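Local coordinates for Hut operon positive regulatory protein (Bacillus subtilis, PDB 4H4L) that binds regulatory sequences on mRNA in the presence of histidine, suppressing transcription termination and so activating the hut operon for histidine utilization, at residues Leu12-Leu17 / Arg103-Leu107; Asp119-Leu125 / Gly142-Ile148. The protein carries 1 engineered substitution. All coordinates share one frame; numbering follows the deposited sequence.

Both contacts are buried and lie on one antiparallel sheet, with centres about 10 Å apart. Interaction 1 lays helix 9-17 on strand 99-109 mainly through apolar side chains and an arginine's aliphatic stem, without hydrogen bonds, and buries 407 Å². Interaction 2 pairs strands 120-130 and 137-147 edge to edge, buries 657 Å² and rests on seven backbone hydrogen bonds. Strands 99-109 and 120-130 are neighbours, so the two contacts meet: Leu-107 O lies 2.9 Å from Ala-122 N, a probable backbone hydrogen bond, and Ser-13 OG lies 2.8 Å from Ser-124 OG, probably bonded. Each contact also reaches a second copy of the protein, while interaction 2 extends to a third, near zinc.

Interaction 1: Leu12-Leu17 / Arg103-Leu107; sequences LSVLLL and RFAVL
Leu-17 lies over Ala-105 and Arg-103, and all four of its side-chain carbons meet the strand. CB is 4.0 Å from Ala-105 CB, and CG closes to 3.7 Å from the same methyl. The branches then part: CD1 settles over the backbone, 3.6 Å from Ala-105 N, whereas CD2 lies against the arginine stem, 3.6 Å from Arg-103 CG. A chi1 of -138°, away from the staggered values, accompanies this descent of both methyls onto the strand. Arg-103 slides past in the opposite sense; with CG trans to the backbone N (chi1 180°) and the chain extended to NE, its guanidinium arrives with one face over Leu-17 C. NH1 is 3.2 Å from Leu-17 O, but the angle is too poor for a hydrogen bond.

Further along the strand, Ala-105 CB sits 3.5 Å from Ser-13 O, the carbonyl that accepts the helical bond from Leu-17 N. Leu-107 CD1 ends the contact 3.7 Å from Leu-12 CB. Ser-13 OG finds its strongest partner in Gly-10 O, with Ile-9 O and Ser-124 OG also within bonding range.

The axes of the two segments run roughly antiparallel (147°), 8.0 Å apart at closest. Leu-16 reaches strand 36-44 and Leu-17 strand 120-130, so the helix straddles strand 99-109, while Phe-104 and Val-106 point to helix 47-60, on the sheet face away from helix 9-17.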
loop_
_atom_site.group_PDB
_atom_site.type_symbol
_atom_site.label_atom_id
_atom_site.label_comp_id
_atom_site.label_asym_id
_atom_site.label_seq_id
_atom_site.Cartn_x
_atom_site.Cartn_y
_atom_site.Cartn_z
ATOM N N LEU A 12 -21.972 9.616 -15.365
ATOM C CA LEU A 12 -22.643 9.016 -16.507
ATOM C C LEU A 12 -22.474 7.511 -16.561
ATOM O O LEU A 12 -23.466 6.775 -16.490
ATOM C CB LEU A 12 -22.135 9.637 -17.807
ATOM C CG LEU A 12 -22.892 10.898 -18.196
ATOM C CD1 LEU A 12 -22.248 11.565 -19.400
ATOM C CD2 LEU A 12 -24.331 10.506 -18.481
ATOM N N SER A 13 -21.211 7.078 -16.694
ATOM C CA SER A 13 -20.819 5.668 -16.644
ATOM C C SER A 13 -21.391 4.968 -15.415
ATOM O O SER A 13 -21.822 3.807 -15.484
ATOM C CB SER A 13 -19.303 5.563 -16.613
ATOM O OG SER A 13 -18.802 6.167 -15.439
ATOM N N VAL A 14 -21.392 5.677 -14.290
ATOM C CA VAL A 14 -21.909 5.138 -13.034
ATOM C C VAL A 14 -23.441 5.001 -13.006
ATOM O O VAL A 14 -23.960 3.914 -12.704
ATOM C CB VAL A 14 -21.400 5.959 -11.842
ATOM C CG1 VAL A 14 -22.075 5.508 -10.569
ATOM C CG2 VAL A 14 -19.896 5.793 -11.713
ATOM N N LEU A 15 -24.154 6.090 -13.321
ATOM C CA LEU A 15 -25.603 6.025 -13.518
ATOM C C LEU A 15 -25.908 4.936 -14.542
ATOM O O LEU A 15 -26.876 4.182 -14.416
ATOM C CB LEU A 15 -26.159 7.372 -13.994
ATOM C CG LEU A 15 -26.331 8.515 -12.976
ATOM C CD1 LEU A 15 -25.822 9.824 -13.557
ATOM C CD2 LEU A 15 -27.766 8.675 -12.455
ATOM N N LEU A 16 -25.052 4.845 -15.547
ATOM C CA LEU A 16 -25.241 3.878 -16.609
ATOM C C LEU A 16 -25.159 2.465 -16.053
ATOM O O LEU A 16 -26.037 1.637 -16.295
ATOM C CB LEU A 16 -24.207 4.093 -17.714
ATOM C CG LEU A 16 -23.995 2.968 -18.720
ATOM C CD1 LEU A 16 -25.263 2.716 -19.542
ATOM C CD2 LEU A 16 -22.789 3.314 -19.595
ATOM N N LEU A 17 -24.119 2.235 -15.268
ATOM C CA LEU A 17 -23.811 0.942 -14.693
ATOM C C LEU A 17 -24.827 0.519 -13.636
ATOM O O LEU A 17 -25.221 -0.647 -13.572
ATOM C CB LEU A 17 -22.423 1.010 -14.074
ATOM C CG LEU A 17 -21.447 -0.133 -14.243
ATOM C CD1 LEU A 17 -20.172 0.300 -13.561
ATOM C CD2 LEU A 17 -21.968 -1.385 -13.578
ATOM N N ARG A 103 -19.909 -5.907 -12.608
ATOM C CA ARG A 103 -20.378 -5.447 -13.895
ATOM C C ARG A 103 -19.538 -4.204 -14.109
ATOM O O ARG A 103 -19.232 -3.531 -13.136
ATOM C CB ARG A 103 -21.864 -5.088 -13.849
ATOM C CG ARG A 103 -22.416 -4.588 -15.192
ATOM C CD ARG A 103 -23.906 -4.225 -15.171
ATOM N NE ARG A 103 -24.331 -3.579 -16.428
ATOM C CZ ARG A 103 -25.480 -2.925 -16.608
ATOM N NH1 ARG A 103 -26.362 -2.811 -15.621
ATOM N NH2 ARG A 103 -25.749 -2.381 -17.787
ATOM N N PHE A 104 -19.174 -3.913 -15.357
ATOM C CA PHE A 104 -18.356 -2.750 -15.709
ATOM C C PHE A 104 -18.932 -1.885 -16.842
ATOM O O PHE A 104 -19.522 -2.389 -17.815
ATOM C CB PHE A 104 -16.908 -3.177 -16.055
ATOM C CG PHE A 104 -16.813 -4.140 -17.211
ATOM C CD1 PHE A 104 -16.604 -3.672 -18.519
ATOM C CD2 PHE A 104 -16.921 -5.520 -17.002
ATOM C CE1 PHE A 104 -16.533 -4.558 -19.590
ATOM C CE2 PHE A 104 -16.835 -6.426 -18.079
ATOM C CZ PHE A 104 -16.641 -5.943 -19.374
ATOM N N ALA A 105 -18.737 -0.584 -16.700
ATOM C CA ALA A 105 -19.035 0.365 -17.736
ATOM C C ALA A 105 -17.719 0.969 -18.140
ATOM O O ALA A 105 -16.876 1.167 -17.260
ATOM C CB ALA A 105 -19.934 1.440 -17.180
ATOM N N VAL A 106 -17.528 1.251 -19.438
ATOM C CA VAL A 106 -16.362 2.020 -19.924
ATOM C C VAL A 106 -16.766 3.184 -20.831
ATOM O O VAL A 106 -17.291 2.981 -21.923
ATOM C CB VAL A 106 -15.362 1.173 -20.740
ATOM C CG1 VAL A 106 -14.137 2.004 -21.089
ATOM C CG2 VAL A 106 -14.975 -0.092 -20.001
ATOM N N LEU A 107 -16.487 4.401 -20.385
ATOM C CA LEU A 107 -16.792 5.599 -21.155
ATOM C C LEU A 107 -15.554 6.280 -21.714
ATOM O O LEU A 107 -14.536 6.366 -21.030
ATOM C CB LEU A 107 -17.574 6.604 -20.315
ATOM C CG LEU A 107 -19.079 6.721 -20.514
ATOM C CD1 LEU A 107 -19.544 8.038 -19.926
ATOM C CD2 LEU A 107 -19.448 6.684 -21.985
#

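Interaction 2: Asp119-Leu125 / Gly142-Ile148; sequences DWIAVSL and GVGINHI
Ile-121 N donates to Asn-146 O at 2.6 Å, the shortest hydrogen bond of the pair, and almost straight (170° at the hydrogen). Asn-146 N answers to Ile-121 O, and the same reciprocal pairing recurs at Val-123/Gly-144 and Leu-125/Gly-142. A seventh bond, Ile-148 N to Asp-119 O at 3.0 Å, carries the pairing past the last bridge; here the donor stands well above the carbonyl plane.

Trp-120 and His-147 face each other in a non-hydrogen-bonded pair. His-147 CB lies over the middle of the indole six-membered ring, 3.8 Å from its centroid, a CH-pi contact. With CG set between the backbone N and carbonyl carbon (chi1 60°), the imidazole turns outward and presents its edge to the Trp-120 face, planes at 62°. On the same face of the sheet, Ala-122 CB packs 4.1 Å from Ile-145 CG1, and Ser-124 OG, hydrogen-bonded to Ser-13 OG on helix 9-17, lies 3.9 Å from Val-143 CG1. On the other face, Ile-121 CD1 meets CD1 of the C-terminal Ile-148 at 3.9 Å, and Val-123 and Leu-125 rest on helix 70-87.

The C-terminal end also forms a subunit interface. His-147 ND1 is hydrogen-bonded to ND1 of His-73 of a neighbouring subunit, and the Trp-120 side chain lies about 6 Å from a bound zinc. His-73 and His-77 form a zinc site. The two strands follow one another in the chain and pair through regular antiparallel bridges, a beta hairpin whose last strand forms one margin of the chain's sheet.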
loop_
_atom_site.group_PDB
_atom_site.type_symbol
_atom_site.label_atom_id
_atom_site.label_comp_id
_atom_site.label_asym_id
_atom_site.label_seq_id
_atom_site.Cartn_x
_atom_site.Cartn_y
_atom_site.Cartn_z
ATOM N N ASP A 119 -9.729 13.152 -25.620
ATOM C CA ASP A 119 -10.452 12.050 -25.012
ATOM C C ASP A 119 -9.869 11.698 -23.623
ATOM O O ASP A 119 -8.647 11.758 -23.407
ATOM C CB ASP A 119 -10.377 10.816 -25.933
ATOM C CG ASP A 119 -11.429 10.807 -27.046
ATOM O OD1 ASP A 119 -11.278 9.978 -27.971
ATOM O OD2 ASP A 119 -12.406 11.583 -27.004
ATOM N N TRP A 120 -10.764 11.334 -22.704
ATOM C CA TRP A 120 -10.439 10.778 -21.386
ATOM C C TRP A 120 -11.217 9.507 -21.258
ATOM O O TRP A 120 -12.174 9.300 -22.008
ATOM C CB TRP A 120 -10.813 11.761 -20.269
ATOM C CG TRP A 120 -9.836 12.909 -20.190
ATOM C CD1 TRP A 120 -9.558 13.846 -21.176
ATOM C CD2 TRP A 120 -8.930 13.256 -19.082
ATOM N NE1 TRP A 120 -8.579 14.716 -20.773
ATOM C CE2 TRP A 120 -8.159 14.424 -19.532
ATOM C CE3 TRP A 120 -8.685 12.737 -17.815
ATOM C CZ2 TRP A 120 -7.204 15.029 -18.731
ATOM C CZ3 TRP A 120 -7.721 13.357 -17.020
ATOM C CH2 TRP A 120 -6.997 14.476 -17.468
ATOM N N ILE A 121 -10.828 8.622 -20.339
ATOM C CA ILE A 121 -11.547 7.341 -20.206
ATOM C C ILE A 121 -11.972 7.077 -18.757
ATOM O O ILE A 121 -11.388 7.610 -17.824
ATOM C CB ILE A 121 -10.751 6.174 -20.847
ATOM C CG1 ILE A 121 -11.610 4.920 -20.983
ATOM C CG2 ILE A 121 -9.468 5.891 -20.095
ATOM C CD1 ILE A 121 -10.957 3.867 -21.850
ATOM N N ALA A 122 -13.017 6.290 -18.566
ATOM C CA ALA A 122 -13.494 6.053 -17.225
ATOM C C ALA A 122 -13.885 4.622 -17.166
ATOM O O ALA A 122 -14.651 4.183 -18.000
ATOM C CB ALA A 122 -14.688 6.925 -16.898
ATOM N N VAL A 123 -13.319 3.897 -16.201
ATOM C CA VAL A 123 -13.621 2.503 -16.006
ATOM C C VAL A 123 -14.364 2.419 -14.676
ATOM O O VAL A 123 -13.819 2.790 -13.646
ATOM C CB VAL A 123 -12.329 1.691 -16.016
ATOM C CG1 VAL A 123 -12.627 0.218 -15.925
ATOM C CG2 VAL A 123 -11.536 1.973 -17.289
ATOM N N SER A 124 -15.630 2.019 -14.698
ATOM C CA SER A 124 -16.432 2.061 -13.483
ATOM C C SER A 124 -16.834 0.650 -13.149
ATOM O O SER A 124 -17.316 -0.065 -14.018
ATOM C CB SER A 124 -17.694 2.928 -13.665
ATOM O OG SER A 124 -17.376 4.278 -14.002
ATOM N N LEU A 125 -16.630 0.243 -11.898
ATOM C CA LEU A 125 -16.875 -1.136 -11.515
ATOM C C LEU A 125 -18.001 -1.196 -10.499
ATOM O O LEU A 125 -18.014 -0.375 -9.592
ATOM C CB LEU A 125 -15.609 -1.690 -10.889
ATOM C CG LEU A 125 -14.396 -1.806 -11.798
ATOM C CD1 LEU A 125 -13.169 -2.139 -10.967
ATOM C CD2 LEU A 125 -14.648 -2.905 -12.813
ATOM N N GLY A 142 -15.758 0.917 -7.699
ATOM C CA GLY A 142 -14.496 1.560 -8.038
ATOM C C GLY A 142 -14.576 2.338 -9.336
ATOM O O GLY A 142 -15.198 1.877 -10.308
ATOM N N VAL A 143 -13.947 3.511 -9.360
ATOM C CA VAL A 143 -13.931 4.350 -10.561
ATOM C C VAL A 143 -12.554 4.878 -10.938
ATOM O O VAL A 143 -11.954 5.636 -10.200
ATOM C CB VAL A 143 -14.915 5.534 -10.444
ATOM C CG1 VAL A 143 -14.945 6.320 -11.730
ATOM C CG2 VAL A 143 -16.305 5.008 -10.154
ATOM N N GLY A 144 -12.071 4.499 -12.110
ATOM C CA GLY A 144 -10.746 4.927 -12.551
ATOM C C GLY A 144 -10.906 5.892 -13.688
ATOM O O GLY A 144 -11.653 5.618 -14.630
ATOM N N ILE A 145 -10.221 7.032 -13.603
ATOM C CA ILE A 145 -10.290 8.052 -14.646
ATOM C C ILE A 145 -8.909 8.400 -15.170
ATOM O O ILE A 145 -8.071 8.892 -14.435
ATOM C CB ILE A 145 -11.058 9.303 -14.171
ATOM C CG1 ILE A 145 -12.541 8.936 -14.024
ATOM C CG2 ILE A 145 -10.909 10.448 -15.169
ATOM C CD1 ILE A 145 -13.334 9.739 -13.008
ATOM N N ASN A 146 -8.682 8.144 -16.453
ATOM C CA ASN A 146 -7.429 8.530 -17.074
ATOM C C ASN A 146 -7.634 9.250 -18.422
ATOM O O ASN A 146 -8.694 9.164 -19.052
ATOM C CB ASN A 146 -6.604 7.281 -17.268
ATOM C CG ASN A 146 -5.139 7.567 -17.434
ATOM O OD1 ASN A 146 -4.651 8.672 -17.157
ATOM N ND2 ASN A 146 -4.417 6.559 -17.882
ATOM N N HIS A 147 -6.619 9.977 -18.854
ATOM C CA HIS A 147 -6.602 10.554 -20.189
ATOM C C HIS A 147 -6.278 9.487 -21.223
ATOM O O HIS A 147 -5.614 8.495 -20.908
ATOM C CB HIS A 147 -5.605 11.726 -20.248
ATOM C CG HIS A 147 -4.176 11.347 -19.912
ATOM N ND1 HIS A 147 -3.757 11.149 -18.648
ATOM C CD2 HIS A 147 -3.061 11.159 -20.729
ATOM C CE1 HIS A 147 -2.433 10.863 -18.651
ATOM N NE2 HIS A 147 -2.011 10.866 -19.924
ATOM N N ILE A 148 -6.757 9.649 -22.472
ATOM C CA ILE A 148 -6.495 8.583 -23.454
ATOM C C ILE A 148 -5.888 9.043 -24.784
ATOM O O ILE A 148 -4.661 9.099 -24.967
ATOM C CB ILE A 148 -7.722 7.644 -23.632
ATOM C CG1 ILE A 148 -7.382 6.444 -24.518
ATOM C CG2 ILE A 148 -8.938 8.395 -24.146
ATOM C CD1 ILE A 148 -8.387 5.310 -24.430
ATOM O OXT ILE A 148 -6.625 9.364 -25.705
#